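PDB 6YQ4: tannase from Fusobacterium nucleatum subsp. nucleatum ATCC 25586, which probably hydrolyses ester bonds of gallotannins as a magnesium-binding member of the alpha/beta-hydrolase clan. Local coordinates for residues W221-V226 with I443-S448; G255-D260 with G347-S352; P41-Y46 with R119-D124; P76-G81 with K86-G91. One frame throughout, in Å; residues are numbered along the deposited sequence.

Contact 1: residues W221-V226 with I443-S448; sequences WMYNGV and IDKDTS
Tyr223 reaches the 443-448 loop with its hydroxyl, yet that polar atom lies against hydrocarbon: its nearest neighbour there is Lys445 CG, 3.4 Å from Tyr223 OH. The polar link is made instead by a water, which sits at the edge of the phenol ring and in its plane, 2.8 Å from Tyr223 OH. The same water donates to the carbonyl of Asp444, with 3.0 Å between water oxygen and Asp444 O. Beyond CG the lysine chain runs extended and slants past the phenol tip, while its ammonium group is carried on to Asp348 O. This case illustrates how one ordered water can tie a helix end to a distant loop. Helix 212-223 meets the segment between strand 435-439 and helix 450-461, the region where alpha/beta hydrolases commonly carry the acid of their catalytic triad. Asp444 is consistent with that role, since its OD2 is hydrogen-bonded to His476 ND1. Its other oxygen, OD1, closes an Asx turn by accepting from Asp446 N at 2.9 Å, nearly along the C-O axis, so the carboxylate is held through both oxygens. Alongside, Met222 lays CG over one face of the Tyr223 ring, 3.7 Å above the plane and displaced toward the rim. Bends at chi2 and chi3 bring the thioether to Ser448, with Met222 SD 3.3 Å from Ser448 OG; the terminal methyl is modelled closer still, a distance best treated as doubtful. Ser448 OG, anti to its own N (chi1 -168°), also caps a backbone N just beyond the segment, at the approach to helix 450-461.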
loop_
_atom_site.group_PDB
_atom_site.type_symbol
_atom_site.label_atom_id
_atom_site.label_comp_id
_atom_site.label_asym_id
_atom_site.label_seq_id
_atom_site.Cartn_x
_atom_site.Cartn_y
_atom_site.Cartn_z
ATOM N N TRP A 221 -3.094 -3.859 20.247
ATOM C CA TRP A 221 -4.511 -4.064 20.503
ATOM C C TRP A 221 -4.978 -5.410 19.946
ATOM O O TRP A 221 -5.552 -6.230 20.670
ATOM C CB TRP A 221 -5.315 -2.910 19.908
ATOM C CG TRP A 221 -6.768 -3.135 20.038
ATOM C CD1 TRP A 221 -7.510 -3.060 21.174
ATOM C CD2 TRP A 221 -7.659 -3.511 18.993
ATOM N NE1 TRP A 221 -8.824 -3.365 20.904
ATOM C CE2 TRP A 221 -8.939 -3.652 19.570
ATOM C CE3 TRP A 221 -7.496 -3.775 17.632
ATOM C CZ2 TRP A 221 -10.053 -4.013 18.824
ATOM C CZ3 TRP A 221 -8.610 -4.132 16.896
ATOM C CH2 TRP A 221 -9.871 -4.245 17.491
ATOM N N MET A 222 -4.692 -5.674 18.674
ATOM C CA MET A 222 -5.017 -6.975 18.096
ATOM C C MET A 222 -4.265 -8.132 18.772
ATOM O O MET A 222 -4.873 -9.135 19.159
ATOM C CB MET A 222 -4.731 -6.953 16.603
ATOM C CG MET A 222 -5.536 -7.979 15.837
ATOM S SD MET A 222 -6.060 -7.428 14.213
ATOM C CE MET A 222 -6.929 -5.975 14.702
ATOM N N TYR A 223 -2.942 -8.030 18.925
ATOM C CA TYR A 223 -2.139 -9.221 19.182
ATOM C C TYR A 223 -1.534 -9.289 20.588
ATOM O O TYR A 223 -0.651 -10.120 20.835
ATOM C CB TYR A 223 -1.052 -9.337 18.110
ATOM C CG TYR A 223 -1.632 -9.658 16.769
ATOM C CD1 TYR A 223 -1.639 -8.714 15.753
ATOM C CD2 TYR A 223 -2.230 -10.895 16.526
ATOM C CE1 TYR A 223 -2.211 -8.989 14.524
ATOM C CE2 TYR A 223 -2.829 -11.170 15.280
ATOM C CZ TYR A 223 -2.806 -10.210 14.296
ATOM O OH TYR A 223 -3.364 -10.461 13.068
ATOM N N ASN A 224 -1.981 -8.450 21.515
ATOM C CA ASN A 224 -1.560 -8.588 22.901
ATOM C C ASN A 224 -1.919 -9.973 23.429
ATOM O O ASN A 224 -3.022 -10.481 23.203
ATOM C CB ASN A 224 -2.230 -7.515 23.757
ATOM C CG ASN A 224 -1.731 -7.505 25.172
ATOM O OD1 ASN A 224 -2.472 -7.808 26.101
ATOM N ND2 ASN A 224 -0.470 -7.140 25.350
ATOM N N GLY A 225 -0.976 -10.587 24.133
ATOM C CA GLY A 225 -1.159 -11.907 24.689
ATOM C C GLY A 225 -0.625 -13.032 23.833
ATOM O O GLY A 225 -0.442 -14.140 24.342
ATOM N N VAL A 226 -0.380 -12.783 22.548
ATOM C CA VAL A 226 0.260 -13.755 21.669
ATOM C C VAL A 226 1.764 -13.550 21.836
ATOM O O VAL A 226 2.351 -12.652 21.236
ATOM C CB VAL A 226 -0.194 -13.588 20.217
ATOM C CG1 VAL A 226 0.306 -14.758 19.346
ATOM C CG2 VAL A 226 -1.724 -13.454 20.149
ATOM N N ILE A 443 -5.288 -13.912 7.116
ATOM C CA ILE A 443 -4.138 -14.398 7.875
ATOM C C ILE A 443 -2.907 -13.518 7.649
ATOM O O ILE A 443 -1.784 -13.964 7.862
ATOM C CB ILE A 443 -3.816 -15.875 7.578
ATOM C CG1 ILE A 443 -3.391 -16.079 6.125
ATOM C CG2 ILE A 443 -4.960 -16.771 7.962
ATOM C CD1 ILE A 443 -2.912 -17.466 5.829
ATOM N N ASP A 444 -3.111 -12.273 7.222
ATOM C CA ASP A 444 -2.034 -11.306 7.021
ATOM C C ASP A 444 -1.704 -10.633 8.349
ATOM O O ASP A 444 -2.509 -9.865 8.891
ATOM C CB ASP A 444 -2.451 -10.273 5.976
ATOM C CG ASP A 444 -1.313 -9.348 5.557
ATOM O OD1 ASP A 444 -0.361 -9.121 6.341
ATOM O OD2 ASP A 444 -1.378 -8.852 4.413
ATOM N N LYS A 445 -0.504 -10.889 8.865
ATOM C CA LYS A 445 -0.098 -10.300 10.130
ATOM C C LYS A 445 1.079 -9.353 9.958
ATOM O O LYS A 445 1.741 -9.022 10.940
ATOM C CB LYS A 445 0.222 -11.387 11.144
ATOM C CG LYS A 445 -0.970 -12.294 11.420
ATOM C CD LYS A 445 -0.603 -13.363 12.459
ATOM C CE LYS A 445 -1.782 -14.264 12.756
ATOM N NZ LYS A 445 -1.304 -15.565 13.300
ATOM N N ASP A 446 1.316 -8.868 8.733
ATOM C CA ASP A 446 2.343 -7.848 8.551
ATOM C C ASP A 446 1.900 -6.523 9.124
ATOM O O ASP A 446 2.741 -5.709 9.524
ATOM C CB ASP A 446 2.704 -7.699 7.079
ATOM C CG ASP A 446 3.691 -8.786 6.610
ATOM O OD1 ASP A 446 3.351 -9.996 6.652
ATOM O OD2 ASP A 446 4.809 -8.422 6.203
ATOM N N THR A 447 0.590 -6.291 9.160
ATOM C CA THR A 447 0.011 -5.170 9.877
ATOM C C THR A 447 -1.335 -5.613 10.428
ATOM O O THR A 447 -1.886 -6.638 10.026
ATOM C CB THR A 447 -0.148 -3.921 8.998
ATOM O OG1 THR A 447 -0.526 -2.819 9.823
ATOM C CG2 THR A 447 -1.202 -4.122 7.920
ATOM N N SER A 448 -1.827 -4.852 11.388
ATOM C CA SER A 448 -3.133 -5.111 11.965
ATOM C C SER A 448 -4.239 -4.923 10.927
ATOM O O SER A 448 -4.232 -3.953 10.173
ATOM C CB SER A 448 -3.347 -4.162 13.136
ATOM O OG SER A 448 -4.469 -4.546 13.885
HETATM O O HOH W 1 -4.070 -8.594 11.114
#

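Contact 2: residues G255-D260 with G347-S352; sequences GNLTND and GDRMKS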
loop_
_atom_site.group_PDB
_atom_site.type_symbol
_atom_site.label_atom_id
_atom_site.label_comp_id
_atom_site.label_asym_id
_atom_site.label_seq_id
_atom_site.Cartn_x
_atom_site.Cartn_y
_atom_site.Cartn_z
ATOM N N GLY A 255 10.607 -17.394 18.311
ATOM C CA GLY A 255 10.970 -17.370 19.708
ATOM C C GLY A 255 9.794 -16.888 20.526
ATOM O O GLY A 255 8.661 -16.883 20.054
ATOM N N ASN A 256 10.085 -16.465 21.753
ATOM C CA ASN A 256 9.095 -15.988 22.705
ATOM C C ASN A 256 9.422 -14.564 23.138
ATOM O O ASN A 256 10.576 -14.247 23.435
ATOM C CB ASN A 256 9.043 -16.906 23.929
ATOM C CG ASN A 256 8.639 -18.322 23.575
ATOM O OD1 ASN A 256 9.389 -19.270 23.797
ATOM N ND2 ASN A 256 7.441 -18.473 23.025
ATOM N N LEU A 257 8.398 -13.717 23.192
ATOM C CA LEU A 257 8.572 -12.339 23.637
ATOM C C LEU A 257 9.228 -12.271 25.015
ATOM O O LEU A 257 8.842 -12.993 25.939
ATOM C CB LEU A 257 7.217 -11.626 23.677
ATOM C CG LEU A 257 6.461 -11.263 22.393
ATOM C CD1 LEU A 257 5.276 -10.295 22.692
ATOM C CD2 LEU A 257 7.407 -10.666 21.370
ATOM N N THR A 258 10.210 -11.385 25.155
ATOM C CA THR A 258 10.810 -11.172 26.459
ATOM C C THR A 258 9.820 -10.466 27.379
ATOM O O THR A 258 8.765 -9.983 26.956
ATOM C CB THR A 258 12.082 -10.345 26.341
ATOM O OG1 THR A 258 11.737 -9.039 25.867
ATOM C CG2 THR A 258 13.033 -11.004 25.371
ATOM N N ASN A 259 10.177 -10.398 28.664
ATOM C CA ASN A 259 9.281 -9.765 29.623
ATOM C C ASN A 259 9.103 -8.281 29.333
ATOM O O ASN A 259 8.001 -7.743 29.500
ATOM C CB ASN A 259 9.792 -9.983 31.037
ATOM C CG ASN A 259 9.175 -11.195 31.675
ATOM O OD1 ASN A 259 8.039 -11.565 31.357
ATOM N ND2 ASN A 259 9.900 -11.816 32.588
ATOM N N ASP A 260 10.169 -7.605 28.893
ATOM C CA ASP A 260 10.049 -6.196 28.538
ATOM C C ASP A 260 9.190 -6.022 27.306
ATOM O O ASP A 260 8.407 -5.067 27.212
ATOM C CB ASP A 260 11.430 -5.580 28.306
ATOM C CG ASP A 260 12.041 -5.036 29.575
ATOM O OD1 ASP A 260 11.282 -4.561 30.453
ATOM O OD2 ASP A 260 13.287 -5.080 29.688
ATOM N N GLY A 347 -2.850 -18.240 15.188
ATOM C CA GLY A 347 -1.492 -18.417 14.724
ATOM C C GLY A 347 -0.486 -17.887 15.737
ATOM O O GLY A 347 -0.827 -17.377 16.805
ATOM N N ASP A 348 0.792 -18.014 15.385
ATOM C CA ASP A 348 1.831 -17.252 16.066
ATOM C C ASP A 348 1.806 -15.820 15.567
ATOM O O ASP A 348 1.502 -15.563 14.409
ATOM C CB ASP A 348 3.218 -17.825 15.787
ATOM C CG ASP A 348 3.586 -18.958 16.700
ATOM O OD1 ASP A 348 2.926 -19.199 17.734
ATOM O OD2 ASP A 348 4.565 -19.622 16.357
ATOM N N ARG A 349 2.147 -14.883 16.434
ATOM C CA ARG A 349 2.288 -13.499 16.008
ATOM C C ARG A 349 3.475 -13.386 15.057
ATOM O O ARG A 349 4.369 -14.225 15.061
ATOM C CB ARG A 349 2.460 -12.578 17.230
ATOM C CG ARG A 349 3.749 -11.750 17.273
ATOM C CD ARG A 349 4.212 -11.384 18.699
ATOM N NE ARG A 349 3.142 -10.954 19.602
ATOM C CZ ARG A 349 2.897 -9.690 19.951
ATOM N NH1 ARG A 349 1.902 -9.415 20.781
ATOM N NH2 ARG A 349 3.632 -8.695 19.467
ATOM N N MET A 350 3.475 -12.341 14.234
ATOM C CA MET A 350 4.579 -12.117 13.307
ATOM C C MET A 350 5.600 -11.111 13.843
ATOM O O MET A 350 6.708 -11.479 14.225
ATOM C CB MET A 350 4.048 -11.632 11.973
ATOM C CG MET A 350 5.028 -11.831 10.860
ATOM S SD MET A 350 4.605 -10.902 9.401
ATOM C CE MET A 350 6.200 -10.197 8.952
ATOM N N LYS A 351 5.252 -9.835 13.848
ATOM C CA LYS A 351 6.198 -8.827 14.285
ATOM C C LYS A 351 6.192 -8.724 15.807
ATOM O O LYS A 351 5.212 -9.059 16.474
ATOM C CB LYS A 351 5.861 -7.478 13.646
ATOM C CG LYS A 351 5.778 -7.539 12.130
ATOM C CD LYS A 351 5.904 -6.175 11.486
ATOM C CE LYS A 351 5.966 -6.324 9.979
ATOM N NZ LYS A 351 5.679 -5.029 9.258
ATOM N N SER A 352 7.319 -8.264 16.358
ATOM C CA SER A 352 7.497 -8.048 17.783
ATOM C C SER A 352 7.321 -6.573 18.135
ATOM O O SER A 352 7.675 -5.697 17.344
ATOM C CB SER A 352 8.883 -8.520 18.231
ATOM O OG SER A 352 9.124 -9.822 17.742
#
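Arg349 NH1 is held by a salt bridge to Glu220 OE2 and, weakly, by a hydrogen bond to Tyr223 O, while Leu257 closes over one face of the guanidinium to which that nitrogen belongs. Arg349 is modelled in two conformers, so the geometry of its grip, described for one of them, is somewhat doubtful. In that conformer NE donates to Val226 O. From within its own segment the arginine adds a weak bond, Arg349 NH2 to Lys351 O at 3.4 Å, which folds the side chain back on the loop that carries it. Partners on all three nitrogens would limit rotation of the flat group, and the apolar contact comes from above: Leu257 CD1 stands over the centre of the guanidinium, 3.7 Å from Arg349 CZ. The two side chains meet at about a right angle. The leucine sits at a junction, where strand 252-256 of a two-stranded antiparallel sheet gives way to helix 259-279. That helix opens with a capping box. Thr258 is the N-cap, its OG1 meets a backbone N just past the segment, and Thr258 N is in turn bound by Glu261 OE1. Opposite this junction, residues 347-352 follow no regular structure. The second branch of the leucine serves them too, since Leu257 CD2 lies 4.1 Å from Ser352 CB and equally far from its hydroxyl oxygen. Ser352 OG, beside its own backbone N (chi1 -49°), is hydrogen-bonded to Arg231 NH1.

Contact 3: residues P41-Y46 with R119-D124; sequences PIDKDY and RTLTDD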
loop_
_atom_site.group_PDB
_atom_site.type_symbol
_atom_site.label_atom_id
_atom_site.label_comp_id
_atom_site.label_asym_id
_atom_site.label_seq_id
_atom_site.Cartn_x
_atom_site.Cartn_y
_atom_site.Cartn_z
ATOM N N PRO A 41 16.044 15.109 -12.839
ATOM C CA PRO A 41 16.065 13.895 -12.011
ATOM C C PRO A 41 17.286 13.838 -11.108
ATOM O O PRO A 41 18.368 14.317 -11.452
ATOM C CB PRO A 41 16.087 12.762 -13.045
ATOM C CG PRO A 41 16.681 13.390 -14.282
ATOM C CD PRO A 41 16.220 14.818 -14.275
ATOM N N ILE A 42 17.102 13.234 -9.935
ATOM C CA ILE A 42 18.208 13.054 -9.001
ATOM C C ILE A 42 18.750 11.631 -9.135
ATOM O O ILE A 42 19.955 11.405 -8.950
ATOM C CB ILE A 42 17.791 13.398 -7.552
ATOM C CG1 ILE A 42 18.917 13.086 -6.558
ATOM C CG2 ILE A 42 16.509 12.687 -7.153
ATOM C CD1 ILE A 42 20.242 13.798 -6.855
ATOM N N ASP A 43 17.892 10.667 -9.496
ATOM C CA ASP A 43 18.339 9.308 -9.827
ATOM C C ASP A 43 17.558 8.792 -11.028
ATOM O O ASP A 43 16.389 8.432 -10.896
ATOM C CB ASP A 43 18.179 8.345 -8.647
ATOM C CG ASP A 43 19.004 7.056 -8.826
ATOM O OD1 ASP A 43 19.034 6.526 -9.959
ATOM O OD2 ASP A 43 19.621 6.569 -7.841
ATOM N N LYS A 44 18.214 8.693 -12.182
ATOM C CA LYS A 44 17.500 8.327 -13.397
ATOM C C LYS A 44 17.184 6.847 -13.489
ATOM O O LYS A 44 16.348 6.467 -14.316
ATOM C CB LYS A 44 18.300 8.724 -14.635
ATOM C CG LYS A 44 18.358 10.204 -14.866
ATOM C CD LYS A 44 19.013 10.499 -16.181
ATOM C CE LYS A 44 20.476 10.125 -16.161
ATOM N NZ LYS A 44 20.921 9.493 -17.445
ATOM N N ASP A 45 17.857 5.993 -12.708
ATOM C CA ASP A 45 17.534 4.569 -12.758
ATOM C C ASP A 45 16.156 4.293 -12.182
ATOM O O ASP A 45 15.510 3.310 -12.562
ATOM C CB ASP A 45 18.569 3.757 -11.989
ATOM C CG ASP A 45 19.965 3.964 -12.500
ATOM O OD1 ASP A 45 20.875 4.040 -11.653
ATOM O OD2 ASP A 45 20.147 4.048 -13.738
ATOM N N TYR A 46 15.702 5.141 -11.264
ATOM C CA TYR A 46 14.451 4.938 -10.551
ATOM C C TYR A 46 13.359 5.900 -10.974
ATOM O O TYR A 46 12.227 5.470 -11.181
ATOM C CB TYR A 46 14.699 5.015 -9.036
ATOM C CG TYR A 46 15.310 3.709 -8.600
ATOM C CD1 TYR A 46 14.510 2.581 -8.486
ATOM C CD2 TYR A 46 16.695 3.565 -8.415
ATOM C CE1 TYR A 46 15.035 1.363 -8.159
ATOM C CE2 TYR A 46 17.245 2.329 -8.072
ATOM C CZ TYR A 46 16.400 1.229 -7.955
ATOM O OH TYR A 46 16.851 -0.025 -7.612
ATOM N N ARG A 119 14.048 3.963 0.221
ATOM C CA ARG A 119 14.647 4.435 1.458
ATOM C C ARG A 119 16.156 4.210 1.543
ATOM O O ARG A 119 16.818 4.917 2.306
ATOM C CB ARG A 119 13.935 3.770 2.651
ATOM C CG ARG A 119 13.942 2.243 2.605
ATOM C CD ARG A 119 13.241 1.720 3.820
ATOM N NE ARG A 119 13.150 0.262 3.907
ATOM C CZ ARG A 119 14.142 -0.545 4.262
ATOM N NH1 ARG A 119 15.394 -0.072 4.490
ATOM N NH2 ARG A 119 13.898 -1.848 4.336
ATOM N N THR A 120 16.728 3.271 0.792
ATOM C CA THR A 120 18.171 3.048 0.875
ATOM C C THR A 120 18.974 3.822 -0.165
ATOM O O THR A 120 20.205 3.766 -0.130
ATOM C CB THR A 120 18.502 1.556 0.745
ATOM O OG1 THR A 120 17.869 1.032 -0.421
ATOM C CG2 THR A 120 18.010 0.779 1.953
ATOM N N LEU A 121 18.327 4.556 -1.057
ATOM C CA LEU A 121 19.008 5.174 -2.191
ATOM C C LEU A 121 19.928 6.326 -1.775
ATOM O O LEU A 121 19.551 7.197 -0.990
ATOM C CB LEU A 121 17.960 5.684 -3.169
ATOM C CG LEU A 121 18.204 5.769 -4.660
ATOM C CD1 LEU A 121 19.018 4.569 -5.183
ATOM C CD2 LEU A 121 16.807 5.814 -5.290
ATOM N N THR A 122 21.135 6.348 -2.323
ATOM C CA THR A 122 22.067 7.449 -2.093
ATOM C C THR A 122 22.411 8.157 -3.398
ATOM O O THR A 122 22.253 7.613 -4.499
ATOM C CB THR A 122 23.399 6.999 -1.420
ATOM O OG1 THR A 122 24.070 6.026 -2.230
ATOM C CG2 THR A 122 23.173 6.440 -0.023
ATOM N N ASP A 123 22.887 9.390 -3.236
ATOM C CA ASP A 123 23.547 10.145 -4.292
ATOM C C ASP A 123 25.022 9.717 -4.393
ATOM O O ASP A 123 25.482 8.798 -3.705
ATOM C CB ASP A 123 23.405 11.649 -4.027
ATOM C CG ASP A 123 24.247 12.128 -2.827
ATOM O OD1 ASP A 123 24.680 11.289 -2.023
ATOM O OD2 ASP A 123 24.490 13.341 -2.672
ATOM N N ASP A 124 25.783 10.418 -5.249
ATOM C CA ASP A 124 27.207 10.134 -5.433
ATOM C C ASP A 124 27.998 10.361 -4.150
ATOM O O ASP A 124 28.991 9.661 -3.882
ATOM C CB ASP A 124 27.782 11.028 -6.539
ATOM C CG ASP A 124 27.558 10.469 -7.935
ATOM O OD1 ASP A 124 27.933 11.166 -8.909
ATOM O OD2 ASP A 124 27.004 9.348 -8.053
#
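Leu121 sets the end of its side chain against Asp43 and Tyr46 together, two residues of one tight turn. On the aspartate side the contact is of an unlike kind, a carboxylate oxygen lying on hydrocarbon: Asp43 OD2 is 3.4 Å from Leu121 CD1 and 3.6 Å from Leu121 CG. On the tyrosine side it is apolar, the ring carbon Tyr46 CD2 meeting Leu121 CD2 at 3.9 Å. The two side chains meet at a slant, and Leu121 CD1 also comes within 4.1 Å of Tyr46 CE2, so both methyls touch the ring. With CG anti to the backbone N (chi1 -150°), the branch is thrown forward to reach both partners.

One step outward lies the geometry that sets Asp43 and Tyr46 side by side. Asp43 OD1 accepts from Asp45 N at 3.0 Å, which makes an Asx turn. One carboxylate oxygen therefore shapes the loop while the other rests on the leucine. A weak backbone bond, Tyr46 N to Asp43 O at 3.4 Å, helps to bring the tyrosine round. Beyond the segments, Gln47 OE1 receives the backbone N-H groups of both Ile42 and Asp43. On the other side, Leu121 is joined through its backbone to Ile129, and Asp123 OD2 takes a hydrogen bond from Asn127 ND2.

In the fold, residues 41-46 connect strand 26-36 to strand 48-54, whereas residues 119-124 lie between strand 110-114 and helix 134-148. Strands 48-54 and 110-114 are antiparallel neighbours in the main sheet, and the two loops meet past the same end of that pair.

Contact 4: residues P76-G81 with K86-G91; sequences PNTVGG and KADTVG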
loop_
_atom_site.group_PDB
_atom_site.type_symbol
_atom_site.label_atom_id
_atom_site.label_comp_id
_atom_site.label_asym_id
_atom_site.label_seq_id
_atom_site.Cartn_x
_atom_site.Cartn_y
_atom_site.Cartn_z
ATOM N N PRO A 76 0.462 0.771 -12.241
ATOM C CA PRO A 76 1.095 -0.031 -11.168
ATOM C C PRO A 76 2.481 0.461 -10.751
ATOM O O PRO A 76 3.329 0.775 -11.588
ATOM C CB PRO A 76 1.205 -1.431 -11.793
ATOM C CG PRO A 76 1.399 -1.146 -13.279
ATOM C CD PRO A 76 0.616 0.137 -13.571
ATOM N N ASN A 77 2.721 0.492 -9.437
ATOM C CA ASN A 77 4.062 0.693 -8.890
ATOM C C ASN A 77 4.562 -0.606 -8.263
ATOM O O ASN A 77 3.776 -1.495 -7.934
ATOM C CB ASN A 77 4.101 1.865 -7.880
ATOM C CG ASN A 77 3.666 1.475 -6.466
ATOM O OD1 ASN A 77 4.394 0.775 -5.768
ATOM N ND2 ASN A 77 2.488 1.984 -6.015
ATOM N N THR A 78 5.887 -0.724 -8.122
ATOM C CA THR A 78 6.510 -1.978 -7.702
ATOM C C THR A 78 7.145 -1.900 -6.320
ATOM O O THR A 78 7.901 -2.810 -5.942
ATOM C CB THR A 78 7.560 -2.445 -8.729
ATOM O OG1 THR A 78 8.714 -1.591 -8.702
ATOM C CG2 THR A 78 6.968 -2.465 -10.148
ATOM N N VAL A 79 6.838 -0.854 -5.552
ATOM C CA VAL A 79 7.511 -0.584 -4.284
ATOM C C VAL A 79 7.128 -1.627 -3.238
ATOM O O VAL A 79 5.951 -1.977 -3.075
ATOM C CB VAL A 79 7.154 0.827 -3.803
ATOM C CG1 VAL A 79 7.580 1.044 -2.355
ATOM C CG2 VAL A 79 7.731 1.863 -4.752
ATOM N N GLY A 80 8.127 -2.148 -2.546
ATOM C CA GLY A 80 7.900 -2.930 -1.346
ATOM C C GLY A 80 8.905 -2.510 -0.294
ATOM O O GLY A 80 10.030 -2.107 -0.603
ATOM N N GLY A 81 8.482 -2.581 0.959
ATOM C CA GLY A 81 9.358 -2.224 2.050
ATOM C C GLY A 81 9.734 -0.761 2.116
ATOM O O GLY A 81 10.536 -0.379 2.978
ATOM N N LYS A 86 11.717 -0.396 -9.294
ATOM C CA LYS A 86 11.899 -0.085 -10.698
ATOM C C LYS A 86 10.570 -0.187 -11.423
ATOM O O LYS A 86 9.626 -0.827 -10.950
ATOM C CB LYS A 86 12.923 -1.035 -11.350
ATOM C CG LYS A 86 14.354 -0.823 -10.901
ATOM C CD LYS A 86 15.213 -0.258 -12.022
ATOM C CE LYS A 86 16.635 0.096 -11.543
ATOM N NZ LYS A 86 17.650 -0.983 -11.796
ATOM N N ALA A 87 10.501 0.480 -12.577
ATOM C CA ALA A 87 9.327 0.380 -13.425
ATOM C C ALA A 87 9.064 -1.077 -13.773
ATOM O O ALA A 87 9.979 -1.822 -14.136
ATOM C CB ALA A 87 9.527 1.197 -14.702
ATOM N N ASP A 88 7.808 -1.484 -13.648
ATOM C CA ASP A 88 7.410 -2.840 -13.974
ATOM C C ASP A 88 7.464 -3.046 -15.469
ATOM O O ASP A 88 7.367 -2.098 -16.249
ATOM C CB ASP A 88 5.992 -3.136 -13.481
ATOM C CG ASP A 88 5.851 -4.552 -12.970
ATOM O OD1 ASP A 88 6.676 -5.409 -13.363
ATOM O OD2 ASP A 88 4.943 -4.806 -12.160
ATOM N N THR A 89 7.625 -4.309 -15.869
ATOM C CA THR A 89 7.591 -4.672 -17.275
ATOM C C THR A 89 6.418 -5.603 -17.550
ATOM O O THR A 89 5.795 -6.160 -16.638
ATOM C CB THR A 89 8.894 -5.340 -17.733
ATOM O OG1 THR A 89 9.172 -6.487 -16.919
ATOM C CG2 THR A 89 10.044 -4.356 -17.626
ATOM N N VAL A 90 6.117 -5.740 -18.836
ATOM C CA VAL A 90 5.085 -6.656 -19.297
ATOM C C VAL A 90 5.662 -8.063 -19.275
ATOM O O VAL A 90 6.693 -8.328 -19.903
ATOM C CB VAL A 90 4.611 -6.276 -20.706
ATOM C CG1 VAL A 90 3.732 -7.382 -21.299
ATOM C CG2 VAL A 90 3.907 -4.920 -20.690
ATOM N N GLY A 91 5.011 -8.963 -18.540
ATOM C CA GLY A 91 5.373 -10.364 -18.574
ATOM C C GLY A 91 4.486 -11.236 -17.715
ATOM O O GLY A 91 3.303 -10.946 -17.526
HETATM O O HOH W 2 5.920 0.302 -12.256
HETATM O O HOH W 3 3.274 -3.690 -10.345
#
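The loop that leaves strand 73-76 of the central sheet and runs to helix 100-106 folds back on itself, and Thr78 on its outgoing limb meets Lys86 and Asp88 on its return. Thr78 OG1 donates to the carbonyl of Lys86; the modelled separation, 2.5 Å from Thr78 OG1 to Lys86 O, is short enough to be read with caution. The hydroxyl comes in at a C=O...donor angle of 140°, tilted 17° from the carbonyl plane. A chi1 of 71° puts OG1 between the backbone N and the carbonyl carbon, and thereby turns the methyl onto the aspartate, where Thr78 CG2 lies 3.5 Å from Asp88 CB.

Two waters add to this direct bond. One donates to Pro76 O at 2.7 Å and accepts from Asp88 N at 2.9 Å, joining the two backbones. The other donates to Asp88 OD2 at 2.7 Å and, over a longer distance, to Asn77 O. Asp88 is thus bridged by water through its backbone and its carboxylate alike.

Just before the threonine, Asn77 forms an Asx turn in which its OD1 receives Val79 N at 2.9 Å, in the carbonyl plane. The amide's other end, ND2, donates to Gly168 O, at the probable nucleophile elbow, so this side chain ties the loop to the start of helix 167-177. In alpha/beta hydrolases the loop after this strand commonly contributes a backbone N-H to the oxyanion hole, and its course here, from Asn77 to two successive glycines, is consistent with that arrangement.

The four contacts fall into two touching pairs. Contact 2 is nested in the chain loop closed by contact 1, their centres about 10 Å apart, and they touch at several points, among them Asp446 O, 3.0 Å from Lys351 NZ. Contact 4 is likewise nested within contact 3, about 16 Å from centre to centre, and there Arg119 NE lies 2.8 Å from Gly81 O while Lys86 packs on Tyr46. Contacts 1 and 4 lie on opposite sides of the chain's centre, with nearest atoms about 9 Å apart. Both border the probable active site: contact 1 holds the likely triad acid, Asp444, and contact 4 adjoins the presumed nucleophile elbow. All four lie away from the magnesium site.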